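Long-range contacts in LP04448p (Drosophila melanogaster, PDB 2QK2), which is the fly XMAP215-family protein Mini spindles, here its second TOG domain, a HEAT-repeat module that probably binds tubulin in tracking microtubule plus ends: residues A[16-24]-A[33-41]; A[74-85]-A[114-125]. All blocks are in the same frame, centred on the assembly; numbering follows the deposited sequence.

Interaction 1: A[16-24]-A[33-41]; sequences MPKDFYDKL and KESLEVLEK
Ser35 and Phe20 meet at the closest approach of the two backbones and carry the central polar bond. Ser35 OG donates to Phe20 O over 2.7 Å, lying in the carbonyl plane on a lone pair, with a C=O...OG angle of 118°. The same carbonyl takes only a weak helical bond from Leu24 N. A water donates both to Ser35 OG and to Asp19 OD1, tying Ser35 to the N-cap residue.

Charge closes the same end of the contact. Lys23, extended beyond CG, brings NZ to 2.6 Å from Glu34 OE1, approaching from above the carboxylate plane. Asp19 OD2 stands at a long 4.0 Å from Lys23 NZ, so the ammonium group lies between two acids but is closely bonded only to Glu34 of the two.

Apolar contacts make up the rest. With CG anti to the backbone N (chi1 177°), the Phe20 ring swings toward helix 33-41, its edge against Ser35 O and its CE1 3.8 Å from Leu39 CB. Met16 CE lies over one ring face, offset toward the rim, while SE of the same selenomethionine touches Leu39 CD1 at 4.0 Å. Pro17 CD and Val38 CG1 meet tip to tip, 3.7 Å apart, at the more open margin; Leu24 and Leu36 cross at about a right angle on the buried side, and Leu57 of helix 55-67 touches both Phe20 and Leu39.

Here the N-terminal part of the TOG domain folds back on its first long helix, the short segments running 139° apart. The chemistry implies a contact graded from a salt-bridge network through a hydroxyl-carbonyl bond to an apolar interior built on Phe20, Leu24, Leu36 and Leu39, and the small serine lets the backbones come close.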
loop_
_atom_site.group_PDB
_atom_site.type_symbol
_atom_site.label_atom_id
_atom_site.label_comp_id
_atom_site.label_asym_id
_atom_site.label_seq_id
_atom_site.Cartn_x
_atom_site.Cartn_y
_atom_site.Cartn_z
HETATM N N MSE A 16 -19.303 12.156 12.182
HETATM C CA MSE A 16 -18.428 11.671 13.233
HETATM C C MSE A 16 -18.736 12.284 14.582
HETATM O O MSE A 16 -19.210 13.411 14.672
HETATM C CB MSE A 16 -16.980 11.925 12.857
HETATM C CG MSE A 16 -16.370 10.730 12.148
HETATM SE SE MSE A 16 -15.065 11.302 10.940
HETATM C CE MSE A 16 -13.739 11.893 12.198
ATOM N N PRO A 17 -18.473 11.538 15.660
ATOM C CA PRO A 17 -18.739 12.044 17.006
ATOM C C PRO A 17 -17.961 13.323 17.291
ATOM O O PRO A 17 -16.814 13.479 16.860
ATOM C CB PRO A 17 -18.319 10.878 17.900
ATOM C CG PRO A 17 -17.219 10.238 17.118
ATOM C CD PRO A 17 -17.772 10.241 15.712
ATOM N N LYS A 18 -18.588 14.235 18.026
ATOM C CA LYS A 18 -17.960 15.504 18.355
ATOM C C LYS A 18 -16.698 15.335 19.200
ATOM O O LYS A 18 -15.942 16.285 19.383
ATOM C CB LYS A 18 -18.960 16.417 19.077
ATOM C CG LYS A 18 -19.264 16.025 20.515
ATOM C CD LYS A 18 -20.339 16.930 21.124
ATOM C CE LYS A 18 -19.954 18.408 21.052
ATOM N NZ LYS A 18 -21.051 19.310 21.531
ATOM N N ASP A 19 -16.464 14.134 19.718
ATOM C CA ASP A 19 -15.266 13.902 20.522
ATOM C C ASP A 19 -14.313 12.910 19.845
ATOM O O ASP A 19 -13.399 12.372 20.472
ATOM C CB ASP A 19 -15.649 13.403 21.921
ATOM C CG ASP A 19 -16.425 12.100 21.888
ATOM O OD1 ASP A 19 -16.774 11.633 20.781
ATOM O OD2 ASP A 19 -16.686 11.544 22.975
ATOM N N PHE A 20 -14.528 12.685 18.557
ATOM C CA PHE A 20 -13.694 11.767 17.797
ATOM C C PHE A 20 -12.201 12.020 18.020
ATOM O O PHE A 20 -11.465 11.120 18.427
ATOM C CB PHE A 20 -14.001 11.889 16.303
ATOM C CG PHE A 20 -13.138 11.018 15.443
ATOM C CD1 PHE A 20 -13.440 9.668 15.272
ATOM C CD2 PHE A 20 -11.989 11.533 14.842
ATOM C CE1 PHE A 20 -12.609 8.840 14.517
ATOM C CE2 PHE A 20 -11.148 10.711 14.082
ATOM C CZ PHE A 20 -11.463 9.359 13.921
ATOM N N TYR A 21 -11.755 13.248 17.764
ATOM C CA TYR A 21 -10.344 13.575 17.917
ATOM C C TYR A 21 -9.852 13.610 19.363
ATOM O O TYR A 21 -8.750 13.137 19.652
ATOM C CB TYR A 21 -10.031 14.893 17.195
ATOM C CG TYR A 21 -10.273 14.801 15.701
ATOM C CD1 TYR A 21 -11.470 15.246 15.137
ATOM C CD2 TYR A 21 -9.327 14.206 14.858
ATOM C CE1 TYR A 21 -11.724 15.100 13.768
ATOM C CE2 TYR A 21 -9.570 14.049 13.485
ATOM C CZ TYR A 21 -10.770 14.499 12.951
ATOM O OH TYR A 21 -11.025 14.336 11.605
ATOM N N ASP A 22 -10.654 14.149 20.279
ATOM C CA ASP A 22 -10.235 14.190 21.675
ATOM C C ASP A 22 -10.014 12.782 22.227
ATOM O O ASP A 22 -9.017 12.523 22.899
ATOM C CB ASP A 22 -11.269 14.926 22.540
ATOM C CG ASP A 22 -11.288 16.426 22.279
ATOM O OD1 ASP A 22 -10.267 16.970 21.803
ATOM O OD2 ASP A 22 -12.322 17.063 22.563
ATOM N N LYS A 23 -10.931 11.863 21.941
ATOM C CA LYS A 23 -10.770 10.501 22.441
ATOM C C LYS A 23 -9.507 9.816 21.926
ATOM O O LYS A 23 -8.886 9.028 22.648
ATOM C CB LYS A 23 -11.985 9.648 22.093
ATOM C CG LYS A 23 -13.129 9.737 23.095
ATOM C CD LYS A 23 -14.184 8.698 22.733
ATOM C CE LYS A 23 -15.287 8.595 23.757
ATOM N NZ LYS A 23 -16.302 7.604 23.290
ATOM N N LEU A 24 -9.130 10.108 20.682
ATOM C CA LEU A 24 -7.927 9.509 20.103
ATOM C C LEU A 24 -6.679 9.931 20.874
ATOM O O LEU A 24 -5.633 9.294 20.764
ATOM C CB LEU A 24 -7.780 9.896 18.623
ATOM C CG LEU A 24 -8.573 9.030 17.639
ATOM C CD1 LEU A 24 -8.323 9.496 16.211
ATOM C CD2 LEU A 24 -8.147 7.573 17.801
ATOM N N LYS A 33 -10.049 3.272 20.993
ATOM C CA LYS A 33 -10.791 2.269 20.228
ATOM C C LYS A 33 -12.201 2.754 19.884
ATOM O O LYS A 33 -12.701 2.521 18.778
ATOM C CB LYS A 33 -10.896 0.963 21.026
ATOM C CG LYS A 33 -11.862 -0.051 20.417
ATOM C CD LYS A 33 -12.043 -1.264 21.308
ATOM C CE LYS A 33 -12.741 -0.906 22.613
ATOM N NZ LYS A 33 -14.172 -0.550 22.420
ATOM N N GLU A 34 -12.847 3.431 20.829
ATOM C CA GLU A 34 -14.200 3.920 20.597
ATOM C C GLU A 34 -14.319 4.851 19.386
ATOM O O GLU A 34 -15.281 4.751 18.623
ATOM C CB GLU A 34 -14.740 4.596 21.866
ATOM C CG GLU A 34 -14.752 3.639 23.063
ATOM C CD GLU A 34 -15.458 4.197 24.291
ATOM O OE1 GLU A 34 -15.442 5.431 24.490
ATOM O OE2 GLU A 34 -16.013 3.389 25.067
ATOM N N SER A 35 -13.350 5.746 19.198
ATOM C CA SER A 35 -13.386 6.645 18.043
ATOM C C SER A 35 -13.221 5.848 16.749
ATOM O O SER A 35 -13.981 6.031 15.797
ATOM C CB SER A 35 -12.271 7.698 18.124
ATOM O OG SER A 35 -12.596 8.742 19.025
ATOM N N LEU A 36 -12.228 4.962 16.712
ATOM C CA LEU A 36 -11.981 4.162 15.515
ATOM C C LEU A 36 -13.153 3.229 15.183
ATOM O O LEU A 36 -13.460 3.011 14.005
ATOM C CB LEU A 36 -10.672 3.368 15.658
ATOM C CG LEU A 36 -9.394 4.213 15.805
ATOM C CD1 LEU A 36 -8.182 3.303 15.887
ATOM C CD2 LEU A 36 -9.249 5.171 14.618
ATOM N N GLU A 37 -13.806 2.686 16.212
ATOM C CA GLU A 37 -14.961 1.798 16.012
ATOM C C GLU A 37 -16.058 2.515 15.248
ATOM O O GLU A 37 -16.598 2.001 14.268
ATOM C CB GLU A 37 -15.583 1.375 17.339
ATOM C CG GLU A 37 -14.910 0.257 18.068
ATOM C CD GLU A 37 -15.784 -0.243 19.204
ATOM O OE1 GLU A 37 -16.862 -0.812 18.914
ATOM O OE2 GLU A 37 -15.409 -0.054 20.379
ATOM N N VAL A 38 -16.411 3.696 15.741
ATOM C CA VAL A 38 -17.454 4.497 15.127
ATOM C C VAL A 38 -17.086 4.849 13.693
ATOM O O VAL A 38 -17.920 4.768 12.795
ATOM C CB VAL A 38 -17.703 5.788 15.937
ATOM C CG1 VAL A 38 -18.719 6.662 15.231
ATOM C CG2 VAL A 38 -18.215 5.427 17.329
ATOM N N LEU A 39 -15.832 5.238 13.481
ATOM C CA LEU A 39 -15.374 5.596 12.144
ATOM C C LEU A 39 -15.429 4.387 11.218
ATOM O O LEU A 39 -15.938 4.474 10.100
ATOM C CB LEU A 39 -13.940 6.128 12.184
ATOM C CG LEU A 39 -13.285 6.388 10.819
ATOM C CD1 LEU A 39 -14.033 7.484 10.070
ATOM C CD2 LEU A 39 -11.828 6.784 11.034
ATOM N N GLU A 40 -14.904 3.257 11.680
ATOM C CA GLU A 40 -14.911 2.068 10.841
ATOM C C GLU A 40 -16.324 1.714 10.392
ATOM O O GLU A 40 -16.525 1.278 9.258
ATOM C CB GLU A 40 -14.282 0.874 11.559
ATOM C CG GLU A 40 -14.001 -0.279 10.599
ATOM C CD GLU A 40 -13.148 -1.378 11.207
ATOM O OE1 GLU A 40 -12.123 -1.059 11.858
ATOM O OE2 GLU A 40 -13.496 -2.565 11.018
ATOM N N LYS A 41 -17.303 1.909 11.271
ATOM C CA LYS A 41 -18.690 1.603 10.924
ATOM C C LYS A 41 -19.225 2.589 9.886
ATOM O O LYS A 41 -19.935 2.199 8.949
ATOM C CB LYS A 41 -19.583 1.629 12.164
ATOM C CG LYS A 41 -21.029 1.249 11.862
ATOM C CD LYS A 41 -21.919 1.358 13.089
ATOM C CE LYS A 41 -23.352 0.966 12.759
ATOM N NZ LYS A 41 -24.255 1.172 13.930
HETATM O O HOH W 1 -15.363 9.174 19.523
#

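Interaction 2: A[74-85]-A[114-125]; sequences VAMAGKCLALLA and VVTALREAIDAI
Ala82 packs straight against the backbone of the facing helix, Ala82 CB lying 3.6 Å from Ala121 CA, and the CA atoms of Ala82 and Ala121 come within 3.8 Å of each other. Such an approach depends on small residues, and the helix faces supply them: Ala75, Gly78, Ala82 and Ala85 confront Ala117, Ala121 and Ala124. Methyl groups therefore rest on main-chain carbonyls, Ala117 CB 3.4 Å from Ala75 O and Ala121 CB 3.5 Å from Gly78 O. The segment axes approach to 7.6 Å at a crossing angle of only 22°, so the close packing continues over several turns.

Larger side chains flank this alanine seam on its buried side. Leu81 CD2 reaches Ile125 CD1 at 4.0 Å, and Ile125 CG1, placed beside its own backbone N (chi1 -66°), also covers the methyl of Ala85. Val74 and Val114 meet through their CG1 methyls at the N-terminal end of the two segments.

The other margin is looser and polar. Lys79, its chain bent at chi2 (64°), reaches across to place NZ 2.6 Å from Glu120 OE1, which accepts it on its syn lone pair in a partly exposed salt bridge. A water donates to both Ala85 O and Ala124 O, bridging the backbones beside the Ala85-Ala124 methyl contact.

The two helices pair near-parallel in one layer of the HEAT-repeat solenoid, with helix 93-105 between them in the chain. Ile65 of helix 55-67 backs Leu81, helix 93-105 covers Ile125, and beyond helix 112-126 Arg119 and Asp123 form salt bridges to Glu152 and Arg159 of helix 147-161.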
loop_
_atom_site.group_PDB
_atom_site.type_symbol
_atom_site.label_atom_id
_atom_site.label_comp_id
_atom_site.label_asym_id
_atom_site.label_seq_id
_atom_site.Cartn_x
_atom_site.Cartn_y
_atom_site.Cartn_z
ATOM N N VAL A 74 -3.543 -0.082 15.872
ATOM C CA VAL A 74 -2.797 0.104 14.636
ATOM C C VAL A 74 -3.559 -0.562 13.488
ATOM O O VAL A 74 -3.771 0.053 12.439
ATOM C CB VAL A 74 -1.386 -0.500 14.744
ATOM C CG1 VAL A 74 -0.692 -0.484 13.384
ATOM C CG2 VAL A 74 -0.571 0.300 15.762
ATOM N N ALA A 75 -3.994 -1.804 13.698
ATOM C CA ALA A 75 -4.745 -2.541 12.675
ATOM C C ALA A 75 -6.055 -1.843 12.335
ATOM O O ALA A 75 -6.416 -1.731 11.163
ATOM C CB ALA A 75 -5.036 -3.974 13.148
HETATM N N MSE A 76 -6.778 -1.385 13.354
HETATM C CA MSE A 76 -8.047 -0.694 13.108
HETATM C C MSE A 76 -7.820 0.593 12.311
HETATM O O MSE A 76 -8.587 0.916 11.402
HETATM C CB MSE A 76 -8.746 -0.339 14.426
HETATM C CG MSE A 76 -9.283 -1.523 15.236
HETATM SE SE MSE A 76 -10.164 -0.843 16.851
HETATM C CE MSE A 76 -11.844 -0.307 16.088
ATOM N N ALA A 77 -6.777 1.333 12.672
ATOM C CA ALA A 77 -6.458 2.581 11.986
ATOM C C ALA A 77 -6.045 2.293 10.538
ATOM O O ALA A 77 -6.370 3.055 9.626
ATOM C CB ALA A 77 -5.341 3.317 12.728
ATOM N N GLY A 78 -5.328 1.192 10.331
ATOM C CA GLY A 78 -4.922 0.821 8.989
ATOM C C GLY A 78 -6.146 0.492 8.152
ATOM O O GLY A 78 -6.271 0.933 7.011
ATOM N N LYS A 79 -7.064 -0.278 8.730
ATOM C CA LYS A 79 -8.289 -0.661 8.038
ATOM C C LYS A 79 -9.096 0.586 7.667
ATOM O O LYS A 79 -9.538 0.738 6.528
ATOM C CB LYS A 79 -9.128 -1.582 8.931
ATOM C CG LYS A 79 -10.414 -2.075 8.286
ATOM C CD LYS A 79 -10.103 -2.951 7.089
ATOM C CE LYS A 79 -11.364 -3.525 6.466
ATOM N NZ LYS A 79 -11.029 -4.416 5.314
ATOM N N CYS A 80 -9.284 1.481 8.630
ATOM C CA CYS A 80 -10.025 2.715 8.372
ATOM C C CYS A 80 -9.385 3.532 7.248
ATOM O O CYS A 80 -10.088 4.106 6.418
ATOM C CB CYS A 80 -10.095 3.574 9.639
ATOM S SG CYS A 80 -11.271 2.987 10.882
ATOM N N LEU A 81 -8.055 3.588 7.225
ATOM C CA LEU A 81 -7.347 4.344 6.201
ATOM C C LEU A 81 -7.600 3.720 4.827
ATOM O O LEU A 81 -7.786 4.428 3.832
ATOM C CB LEU A 81 -5.846 4.373 6.503
ATOM C CG LEU A 81 -4.981 5.265 5.604
ATOM C CD1 LEU A 81 -5.478 6.709 5.652
ATOM C CD2 LEU A 81 -3.537 5.192 6.063
ATOM N N ALA A 82 -7.618 2.393 4.786
ATOM C CA ALA A 82 -7.869 1.666 3.545
ATOM C C ALA A 82 -9.276 1.972 3.029
ATOM O O ALA A 82 -9.458 2.271 1.852
ATOM C CB ALA A 82 -7.716 0.159 3.778
ATOM N N LEU A 83 -10.268 1.909 3.914
ATOM C CA LEU A 83 -11.645 2.177 3.513
ATOM C C LEU A 83 -11.814 3.628 3.088
ATOM O O LEU A 83 -12.572 3.928 2.162
ATOM C CB LEU A 83 -12.614 1.847 4.653
ATOM C CG LEU A 83 -12.661 0.370 5.074
ATOM C CD1 LEU A 83 -13.497 0.212 6.334
ATOM C CD2 LEU A 83 -13.230 -0.467 3.946
ATOM N N LEU A 84 -11.102 4.529 3.755
ATOM C CA LEU A 84 -11.179 5.940 3.414
ATOM C C LEU A 84 -10.601 6.148 2.009
ATOM O O LEU A 84 -11.193 6.838 1.173
ATOM C CB LEU A 84 -10.398 6.775 4.437
ATOM C CG LEU A 84 -10.328 8.292 4.210
ATOM C CD1 LEU A 84 -11.730 8.899 4.276
ATOM C CD2 LEU A 84 -9.423 8.919 5.269
ATOM N N ALA A 85 -9.444 5.543 1.746
ATOM C CA ALA A 85 -8.810 5.686 0.438
ATOM C C ALA A 85 -9.688 5.083 -0.661
ATOM O O ALA A 85 -9.757 5.621 -1.763
ATOM C CB ALA A 85 -7.432 5.033 0.441
ATOM N N VAL A 114 -1.846 -6.857 11.664
ATOM C CA VAL A 114 -1.419 -5.504 11.348
ATOM C C VAL A 114 -0.935 -5.493 9.899
ATOM O O VAL A 114 -1.263 -4.584 9.136
ATOM C CB VAL A 114 -0.268 -5.041 12.267
ATOM C CG1 VAL A 114 0.338 -3.734 11.740
ATOM C CG2 VAL A 114 -0.787 -4.831 13.677
ATOM N N VAL A 115 -0.162 -6.511 9.523
ATOM C CA VAL A 115 0.361 -6.606 8.166
ATOM C C VAL A 115 -0.772 -6.585 7.138
ATOM O O VAL A 115 -0.701 -5.862 6.140
ATOM C CB VAL A 115 1.220 -7.891 7.979
ATOM C CG1 VAL A 115 1.604 -8.059 6.510
ATOM C CG2 VAL A 115 2.493 -7.793 8.829
ATOM N N THR A 116 -1.818 -7.364 7.384
ATOM C CA THR A 116 -2.956 -7.407 6.473
ATOM C C THR A 116 -3.601 -6.023 6.318
ATOM O O THR A 116 -3.905 -5.592 5.204
ATOM C CB THR A 116 -4.022 -8.404 6.970
ATOM O OG1 THR A 116 -3.455 -9.717 7.009
ATOM C CG2 THR A 116 -5.232 -8.408 6.046
ATOM N N ALA A 117 -3.803 -5.332 7.438
ATOM C CA ALA A 117 -4.407 -4.002 7.416
ATOM C C ALA A 117 -3.498 -3.001 6.698
ATOM O O ALA A 117 -3.976 -2.166 5.930
ATOM C CB ALA A 117 -4.692 -3.529 8.843
ATOM N N LEU A 118 -2.190 -3.088 6.941
ATOM C CA LEU A 118 -1.246 -2.179 6.291
ATOM C C LEU A 118 -1.252 -2.402 4.779
ATOM O O LEU A 118 -1.239 -1.439 4.005
ATOM C CB LEU A 118 0.172 -2.381 6.830
ATOM C CG LEU A 118 0.447 -1.943 8.267
ATOM C CD1 LEU A 118 1.897 -2.248 8.627
ATOM C CD2 LEU A 118 0.170 -0.458 8.413
ATOM N N ARG A 119 -1.262 -3.666 4.358
ATOM C CA ARG A 119 -1.285 -3.978 2.930
ATOM C C ARG A 119 -2.545 -3.392 2.299
ATOM O O ARG A 119 -2.485 -2.752 1.253
ATOM C CB ARG A 119 -1.267 -5.490 2.698
ATOM C CG ARG A 119 0.059 -6.165 3.004
ATOM C CD ARG A 119 -0.019 -7.662 2.705
ATOM N NE ARG A 119 1.234 -8.344 3.011
ATOM C CZ ARG A 119 1.387 -9.666 2.991
ATOM N NH1 ARG A 119 0.360 -10.445 2.674
ATOM N NH2 ARG A 119 2.555 -10.209 3.307
ATOM N N GLU A 120 -3.689 -3.617 2.936
ATOM C CA GLU A 120 -4.947 -3.094 2.416
ATOM C C GLU A 120 -4.876 -1.582 2.267
ATOM O O GLU A 120 -5.298 -1.027 1.253
ATOM C CB GLU A 120 -6.107 -3.445 3.343
ATOM C CG GLU A 120 -6.543 -4.880 3.270
ATOM C CD GLU A 120 -7.719 -5.158 4.185
ATOM O OE1 GLU A 120 -8.714 -4.401 4.117
ATOM O OE2 GLU A 120 -7.653 -6.131 4.965
ATOM N N ALA A 121 -4.330 -0.923 3.283
ATOM C CA ALA A 121 -4.222 0.526 3.267
ATOM C C ALA A 121 -3.311 1.031 2.160
ATOM O O ALA A 121 -3.718 1.876 1.362
ATOM C CB ALA A 121 -3.731 1.039 4.624
ATOM N N ILE A 122 -2.082 0.527 2.096
ATOM C CA ILE A 122 -1.180 1.013 1.065
ATOM C C ILE A 122 -1.664 0.654 -0.341
ATOM O O ILE A 122 -1.441 1.413 -1.286
ATOM C CB ILE A 122 0.284 0.532 1.301
ATOM C CG1 ILE A 122 1.239 1.401 0.478
ATOM C CG2 ILE A 122 0.447 -0.935 0.924
ATOM C CD1 ILE A 122 2.684 1.248 0.869
ATOM N N ASP A 123 -2.353 -0.478 -0.481
ATOM C CA ASP A 123 -2.870 -0.881 -1.787
ATOM C C ASP A 123 -3.993 0.066 -2.245
ATOM O O ASP A 123 -4.025 0.500 -3.403
ATOM C CB ASP A 123 -3.395 -2.325 -1.744
ATOM C CG ASP A 123 -2.266 -3.371 -1.695
ATOM O OD1 ASP A 123 -1.073 -2.995 -1.725
ATOM O OD2 ASP A 123 -2.579 -4.578 -1.630
ATOM N N ALA A 124 -4.912 0.386 -1.337
ATOM C CA ALA A 124 -6.015 1.280 -1.666
ATOM C C ALA A 124 -5.463 2.663 -2.000
ATOM O O ALA A 124 -5.940 3.329 -2.909
ATOM C CB ALA A 124 -6.993 1.364 -0.490
ATOM N N ILE A 125 -4.438 3.082 -1.271
ATOM C CA ILE A 125 -3.832 4.382 -1.501
ATOM C C ILE A 125 -3.111 4.431 -2.845
ATOM O O ILE A 125 -3.150 5.449 -3.547
ATOM C CB ILE A 125 -2.864 4.733 -0.353
ATOM C CG1 ILE A 125 -3.670 4.917 0.941
ATOM C CG2 ILE A 125 -2.073 5.997 -0.690
ATOM C CD1 ILE A 125 -2.842 5.310 2.141
HETATM O O HOH W 2 -8.064 4.830 -3.807
#

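From the N terminus, interaction 1 comes first and closes a short loop, with eight residues between its segments, folding the entry of the domain onto helix 29-45. The chain then passes through helix 55-67 before interaction 2 opens, and that contact spans 28 residues, including helix 93-105, to bring helices 71-88 and 112-126 side by side. The two loops follow in series and neither nest nor cross. Their centres lie about 17 Å apart, yet they touch: segment 33-41 packs against segment 74-85, Leu39 CD2 lying 3.8 Å from Cys80 SG. Helix 71-88 thus meets segment 33-41 on one side and segment 114-125 on another, tying the N-terminal helices to the middle of the solenoid.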